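Local coordinates for protein soluble secreted antigen MPT53 (Mycobacterium tuberculosis, PDB 1LU4) that probably catalyses the oxidation of reduced, unfolded secreted proteins to form disulfide bonds, as a thioredoxin-fold oxidoreductase of the DsbE type, at residues A65-G68 with A69-F73; V115-P118 with T119-M122; D18-S21 with L22-K25. One frame throughout, in Å; residues are numbered along the deposited sequence.

Interaction 1. Residues A65-G68 with A69-F73; sequences ADVG and AMQSF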
loop_
_atom_site.group_PDB
_atom_site.type_symbol
_atom_site.label_atom_id
_atom_site.label_comp_id
_atom_site.label_asym_id
_atom_site.label_seq_id
_atom_site.Cartn_x
_atom_site.Cartn_y
_atom_site.Cartn_z
ATOM N N ALA A 65 1.994 -13.078 -6.765
ATOM C CA ALA A 65 3.387 -13.201 -7.219
ATOM C C ALA A 65 4.175 -13.967 -6.174
ATOM O O ALA A 65 3.775 -14.009 -4.998
ATOM C CB ALA A 65 4.034 -11.830 -7.466
ATOM N N ASP A 66 5.326 -14.512 -6.582
ATOM C CA ASP A 66 6.174 -15.138 -5.583
ATOM C C ASP A 66 6.916 -14.078 -4.775
ATOM O O ASP A 66 7.087 -12.913 -5.180
ATOM C CB ASP A 66 7.189 -16.084 -6.222
ATOM C CG ASP A 66 7.987 -15.356 -7.267
ATOM O OD1 ASP A 66 9.055 -14.835 -6.974
ATOM O OD2 ASP A 66 7.510 -15.238 -8.419
ATOM N N VAL A 67 7.354 -14.501 -3.583
ATOM C CA VAL A 67 7.924 -13.505 -2.665
ATOM C C VAL A 67 9.192 -12.918 -3.226
ATOM O O VAL A 67 9.454 -11.720 -3.039
ATOM C CB VAL A 67 8.157 -14.135 -1.284
ATOM C CG1 VAL A 67 8.640 -13.037 -0.305
ATOM C CG2 VAL A 67 6.952 -14.777 -0.697
ATOM N N GLY A 68 10.028 -13.676 -3.908
ATOM C CA GLY A 68 11.217 -13.104 -4.490
ATOM C C GLY A 68 10.930 -11.987 -5.476
ATOM O O GLY A 68 11.663 -10.992 -5.546
ATOM N N ALA A 69 9.857 -12.152 -6.281
ATOM C CA ALA A 69 9.476 -11.122 -7.256
ATOM C C ALA A 69 8.982 -9.887 -6.517
ATOM O O ALA A 69 9.251 -8.735 -6.933
ATOM C CB ALA A 69 8.411 -11.666 -8.217
ATOM N N MET A 70 8.251 -10.111 -5.452
ATOM C CA MET A 70 7.813 -8.969 -4.607
ATOM C C MET A 70 8.996 -8.234 -4.066
ATOM O O MET A 70 9.072 -7.002 -4.094
ATOM C CB MET A 70 6.897 -9.449 -3.482
ATOM C CG MET A 70 5.585 -10.062 -3.960
ATOM S SD MET A 70 4.722 -10.786 -2.533
ATOM C CE MET A 70 3.176 -11.247 -3.277
ATOM N N GLN A 71 9.969 -8.988 -3.541
ATOM C CA GLN A 71 11.167 -8.355 -2.957
ATOM C C GLN A 71 11.974 -7.609 -4.012
ATOM O O GLN A 71 12.496 -6.539 -3.767
ATOM C CB GLN A 71 12.056 -9.443 -2.333
ATOM C CG GLN A 71 11.388 -9.991 -1.088
ATOM C CD GLN A 71 12.172 -11.126 -0.464
ATOM O OE1 GLN A 71 13.072 -11.736 -1.079
ATOM N NE2 GLN A 71 11.881 -11.399 0.784
ATOM N N SER A 72 12.105 -8.185 -5.231
ATOM C CA SER A 72 12.852 -7.452 -6.262
ATOM C C SER A 72 12.233 -6.121 -6.550
ATOM O O SER A 72 12.959 -5.156 -6.852
ATOM C CB SER A 72 12.861 -8.308 -7.536
ATOM O OG SER A 72 13.711 -9.406 -7.379
ATOM N N PHE A 73 10.889 -6.056 -6.567
ATOM C CA PHE A 73 10.194 -4.808 -6.848
ATOM C C PHE A 73 10.441 -3.759 -5.753
ATOM O O PHE A 73 10.781 -2.624 -6.037
ATOM C CB PHE A 73 8.728 -5.171 -6.988
ATOM C CG PHE A 73 7.777 -4.061 -7.281
ATOM C CD1 PHE A 73 7.215 -3.284 -6.264
ATOM C CD2 PHE A 73 7.371 -3.766 -8.598
ATOM C CE1 PHE A 73 6.259 -2.320 -6.572
ATOM C CE2 PHE A 73 6.434 -2.780 -8.876
ATOM C CZ PHE A 73 5.851 -2.042 -7.849
#
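Asp66 caps the N-terminus of helix 67-77 by turning its carboxylate back over the first turn: OD1 accepts from Ala69 N at 2.9 Å. The N-H comes from above the carboxylate plane, 45° out of it, and the bond is bent, with an angle of 144° at the hydrogen. With chi1 at 55°, CG lies between the backbone N and the carbonyl carbon of Asp66, and this folds the acid onto Ala69, whose CB packs 3.5 Å from Asp66 OD1. Behind the cap the regular helix begins, Met70 N bonding to Asp66 O at 3.0 Å and Gln71 N to Val67 O at 2.8 Å.

Met70 runs from CB to CE back toward the residues before the helix. Its CB rests near Val67 O, and Met70 CG lies 3.4 Å from Asp66 O while also meeting Ala65 CB at 4.2 Å. SD passes both the Asp66 and Ala65 carbonyl oxygens at longer range. The chain stays extended beyond CG, and this carries the methyl Met70 CE to within 3.3 Å of Ala65 O.

This first turn lies in the beta-alpha-beta unit of strand 57-62, helix 67-77 and strand 82-85. Met70 touches Trp32 of strand 27-32 and Asn85 of strand 82-85, while Phe73 stacks on Trp32 and reaches Cys39 on helix 37-52.

Interaction 2. Residues V115-P118 with T119-M122; sequences VNNP and TAAM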
loop_
_atom_site.group_PDB
_atom_site.type_symbol
_atom_site.label_atom_id
_atom_site.label_comp_id
_atom_site.label_asym_id
_atom_site.label_seq_id
_atom_site.Cartn_x
_atom_site.Cartn_y
_atom_site.Cartn_z
ATOM N N VAL A 115 -8.653 5.139 -4.247
ATOM C CA VAL A 115 -8.430 5.378 -5.639
ATOM C C VAL A 115 -8.153 3.981 -6.226
ATOM O O VAL A 115 -7.246 3.300 -5.748
ATOM C CB VAL A 115 -7.296 6.383 -5.894
ATOM C CG1 VAL A 115 -7.009 6.577 -7.355
ATOM C CG2 VAL A 115 -7.674 7.706 -5.192
ATOM N N ASN A 116 -8.855 3.465 -7.216
ATOM C CA ASN A 116 -8.664 2.122 -7.854
ATOM C C ASN A 116 -8.952 2.289 -9.325
ATOM O O ASN A 116 -9.951 1.802 -9.835
ATOM C CB ASN A 116 -9.543 1.032 -7.212
ATOM C CG ASN A 116 -9.285 -0.362 -7.799
ATOM O OD1 ASN A 116 -8.186 -0.661 -8.289
ATOM N ND2 ASN A 116 -10.319 -1.212 -7.733
ATOM N N ASN A 117 -8.070 2.989 -10.017
ATOM C CA ASN A 117 -8.185 3.299 -11.424
ATOM C C ASN A 117 -7.370 2.445 -12.335
ATOM O O ASN A 117 -6.134 2.498 -12.278
ATOM C CB ASN A 117 -7.629 4.738 -11.388
ATOM C CG ASN A 117 -7.655 5.219 -12.810
ATOM O OD1 ASN A 117 -8.168 4.691 -13.789
ATOM N ND2 ASN A 117 -7.135 6.424 -13.003
ATOM N N PRO A 118 -8.038 1.706 -13.212
ATOM C CA PRO A 118 -7.314 0.822 -14.093
ATOM C C PRO A 118 -6.680 1.508 -15.302
ATOM O O PRO A 118 -5.914 0.907 -16.069
ATOM C CB PRO A 118 -8.423 -0.146 -14.493
ATOM C CG PRO A 118 -9.709 0.612 -14.437
ATOM C CD PRO A 118 -9.512 1.671 -13.344
ATOM N N THR A 119 -6.876 2.802 -15.553
ATOM C CA THR A 119 -6.462 3.314 -16.852
ATOM C C THR A 119 -5.126 4.036 -16.836
ATOM O O THR A 119 -4.549 4.269 -17.895
ATOM C CB THR A 119 -7.559 4.241 -17.441
ATOM O OG1 THR A 119 -7.633 5.417 -16.655
ATOM C CG2 THR A 119 -8.933 3.579 -17.395
ATOM N N ALA A 120 -4.624 4.403 -15.660
ATOM C CA ALA A 120 -3.470 5.249 -15.591
ATOM C C ALA A 120 -2.785 5.173 -14.238
ATOM O O ALA A 120 -3.439 4.881 -13.263
ATOM C CB ALA A 120 -3.847 6.706 -15.870
ATOM N N ALA A 121 -1.499 5.453 -14.206
ATOM C CA ALA A 121 -0.795 5.553 -12.909
ATOM C C ALA A 121 -1.068 6.905 -12.280
ATOM O O ALA A 121 -1.080 7.923 -12.978
ATOM C CB ALA A 121 0.681 5.342 -13.201
ATOM N N MET A 122 -1.220 6.894 -10.965
ATOM C CA MET A 122 -1.298 8.164 -10.245
ATOM C C MET A 122 0.036 8.892 -10.309
ATOM O O MET A 122 1.076 8.288 -10.087
ATOM C CB MET A 122 -1.654 7.891 -8.797
ATOM C CG MET A 122 -1.970 9.198 -8.035
ATOM S SD MET A 122 -2.322 8.891 -6.274
ATOM C CE MET A 122 -3.867 8.064 -6.410
HETATM O O HOH W 1 -7.054 8.193 -15.084
#
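Asn117 and Thr119 form an Asx turn in the loop that leads from strand 112-115, an edge strand of the mixed sheet in this thioredoxin fold, to helix 124-133. The amide oxygen of Asn117 is the hub. Thr119 N donates to Asn117 OD1 at 2.9 Å in a nearly straight bond, 172° at the hydrogen, although the donor stands above the carbonyl plane, 54° out of it. The side-chain hydroxyl of the same threonine approaches too: Thr119 OG1 lies 3.0 Å from Asn117 OD1, a possible second bond whose proton has another acceptor within reach. The torsion of the threonine brings it there, since OG1 lies between the backbone N and carbonyl carbon of Thr119 (chi1 68°); the two side chains then meet at about a right angle.

The other half of the amide is satisfied by solvent. Asn117 ND2 donates to a water at 2.7 Å, and that water also lies 3.2 Å from Thr119 OG1, bridging the two side chains. By contrast, Ala120 N is buried by the contact and has no partner in the model. Met122 N, two residues on, donates to Glu42 OE2 on helix 37-52.

Where the ends of the loop come together the contact turns apolar. The Met122 chain bends at its last torsion, bringing its methyl across Val115, with Met122 CE 3.6 Å from Val115 CG1 and 3.9 Å from Val115 CB.

Interaction 3. Residues D18-S21 with L22-K25; sequences DGAS and LQGK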
loop_
_atom_site.group_PDB
_atom_site.type_symbol
_atom_site.label_atom_id
_atom_site.label_comp_id
_atom_site.label_asym_id
_atom_site.label_seq_id
_atom_site.Cartn_x
_atom_site.Cartn_y
_atom_site.Cartn_z
ATOM N N ASP A 18 0.672 -6.314 12.390
ATOM C CA ASP A 18 -0.709 -6.216 12.869
ATOM C C ASP A 18 -1.319 -4.936 12.349
ATOM O O ASP A 18 -0.862 -3.851 12.727
ATOM C CB ASP A 18 -0.716 -6.216 14.390
ATOM C CG ASP A 18 -2.080 -6.140 15.022
ATOM O OD1 ASP A 18 -3.081 -6.099 14.267
ATOM O OD2 ASP A 18 -2.126 -6.124 16.268
ATOM N N GLY A 19 -2.293 -5.055 11.473
ATOM C CA GLY A 19 -3.007 -3.940 10.909
ATOM C C GLY A 19 -3.646 -3.038 11.929
ATOM O O GLY A 19 -3.855 -1.837 11.688
ATOM N N ALA A 20 -3.946 -3.588 13.104
ATOM C CA ALA A 20 -4.603 -2.765 14.118
ATOM C C ALA A 20 -3.647 -1.640 14.519
ATOM O O ALA A 20 -4.137 -0.625 15.016
ATOM C CB ALA A 20 -5.000 -3.622 15.302
ATOM N N SER A 21 -2.343 -1.837 14.320
ATOM C CA SER A 21 -1.394 -0.760 14.664
ATOM C C SER A 21 -1.604 0.482 13.830
ATOM O O SER A 21 -1.086 1.515 14.236
ATOM C CB SER A 21 0.048 -1.284 14.501
ATOM O OG SER A 21 0.382 -1.481 13.132
ATOM N N LEU A 22 -2.353 0.391 12.724
ATOM C CA LEU A 22 -2.589 1.531 11.876
ATOM C C LEU A 22 -3.730 2.360 12.397
ATOM O O LEU A 22 -3.929 3.504 11.953
ATOM C CB LEU A 22 -2.892 1.063 10.436
ATOM C CG LEU A 22 -1.694 0.359 9.753
ATOM C CD1 LEU A 22 -2.176 -0.259 8.461
ATOM C CD2 LEU A 22 -0.528 1.303 9.526
ATOM N N GLN A 23 -4.544 1.807 13.293
ATOM C CA GLN A 23 -5.701 2.603 13.743
ATOM C C GLN A 23 -5.247 3.861 14.463
ATOM O O GLN A 23 -4.289 3.929 15.277
ATOM C CB GLN A 23 -6.594 1.678 14.591
ATOM C CG GLN A 23 -7.208 0.566 13.757
ATOM C CD GLN A 23 -8.052 -0.423 14.529
ATOM O OE1 GLN A 23 -9.086 -0.905 14.022
ATOM N NE2 GLN A 23 -7.634 -0.739 15.758
ATOM N N GLY A 24 -5.932 4.980 14.180
ATOM C CA GLY A 24 -5.776 6.245 14.861
ATOM C C GLY A 24 -4.611 7.069 14.357
ATOM O O GLY A 24 -4.238 8.017 15.058
ATOM N N LYS A 25 -4.070 6.717 13.190
ATOM C CA LYS A 25 -3.012 7.585 12.655
ATOM C C LYS A 25 -3.225 7.645 11.138
ATOM O O LYS A 25 -3.900 6.828 10.495
ATOM C CB LYS A 25 -1.646 7.097 13.122
ATOM C CG LYS A 25 -1.376 5.713 12.633
ATOM C CD LYS A 25 0.047 5.231 12.825
ATOM C CE LYS A 25 0.243 4.394 14.060
ATOM N NZ LYS A 25 1.357 3.437 13.853
HETATM O O HOH W 2 -3.508 1.590 16.863
HETATM O O HOH W 3 1.672 0.896 12.277
HETATM O O HOH W 4 0.477 2.393 16.373
#
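Gly19 and Leu22 are joined across a short 3-10 turn that runs directly into a type II beta turn, Leu22 to Lys25. Together the two turns link strand 16-18, of the short antiparallel pair with strand 8-10, to strand 27-32 in the mixed sheet of the thioredoxin-like fold. Leu22 N donates to Gly19 O at 2.9 Å, and Gln23 N repeats the three-residue spacing on Ala20 O at 3.0 Å. In both bonds the donor stands above the carbonyl plane, by 51° and 59°. Beside them, Leu22 CB packs against Gly19 O, and CB and CG of Gln23 lie over Ala20 O.

Lys25 returns to the same turn from the far end of the loop. Bent at chi3 (97°), its chain brings CE alongside Ser21 O and lets Lys25 NZ make a weak hydrogen bond to Ser21 O at 3.1 Å. Two waters reinforce the link: one bridges Ser21 O and Lys25 NZ, the other joins NZ to Ser21 OG. A third water donates to Ala20 O and Gln23 O, tying the two turns together.

The next shell fixes the start of the 3-10 turn. Asp18 makes an Asx turn, its OD1 accepting from Ala20 N at 2.9 Å, and Gly19 is backbone-bonded to Phe7. On the inner side, Leu22 packs on Leu5 and on Thr57 and Val59 of strand 57-62. Asp18 O is gripped twice, by Ser21 N at 3.0 Å and by Ser21 OG at 2.7 Å, the hydroxyl lying nearly in line with the carbonyl bond.

Overall arrangement
All three interactions are local turns or caps near the periphery of one thioredoxin-like domain, met in the chain order 3, 1, 2. Their centres form a wide triangle: about 22 Å between interactions 1 and 2, and about 25 Å from interaction 3 to either. None touches another; interactions 1 and 2 keep their nearest atoms about 10 Å apart. Interactions 2 and 3 lie on opposite sides of the chain's centre. The CxxC pair, Cys36 just before helix 37-52 and Cys39 within it, is the predicted redox-active site; its disulfide is not formed here. Interactions 1 and 2 both reach that helix, interaction 1 at a predicted redox cysteine. Strand 57-62 relates interactions 3 and 1, supporting one and opening the other's beta-alpha-beta unit.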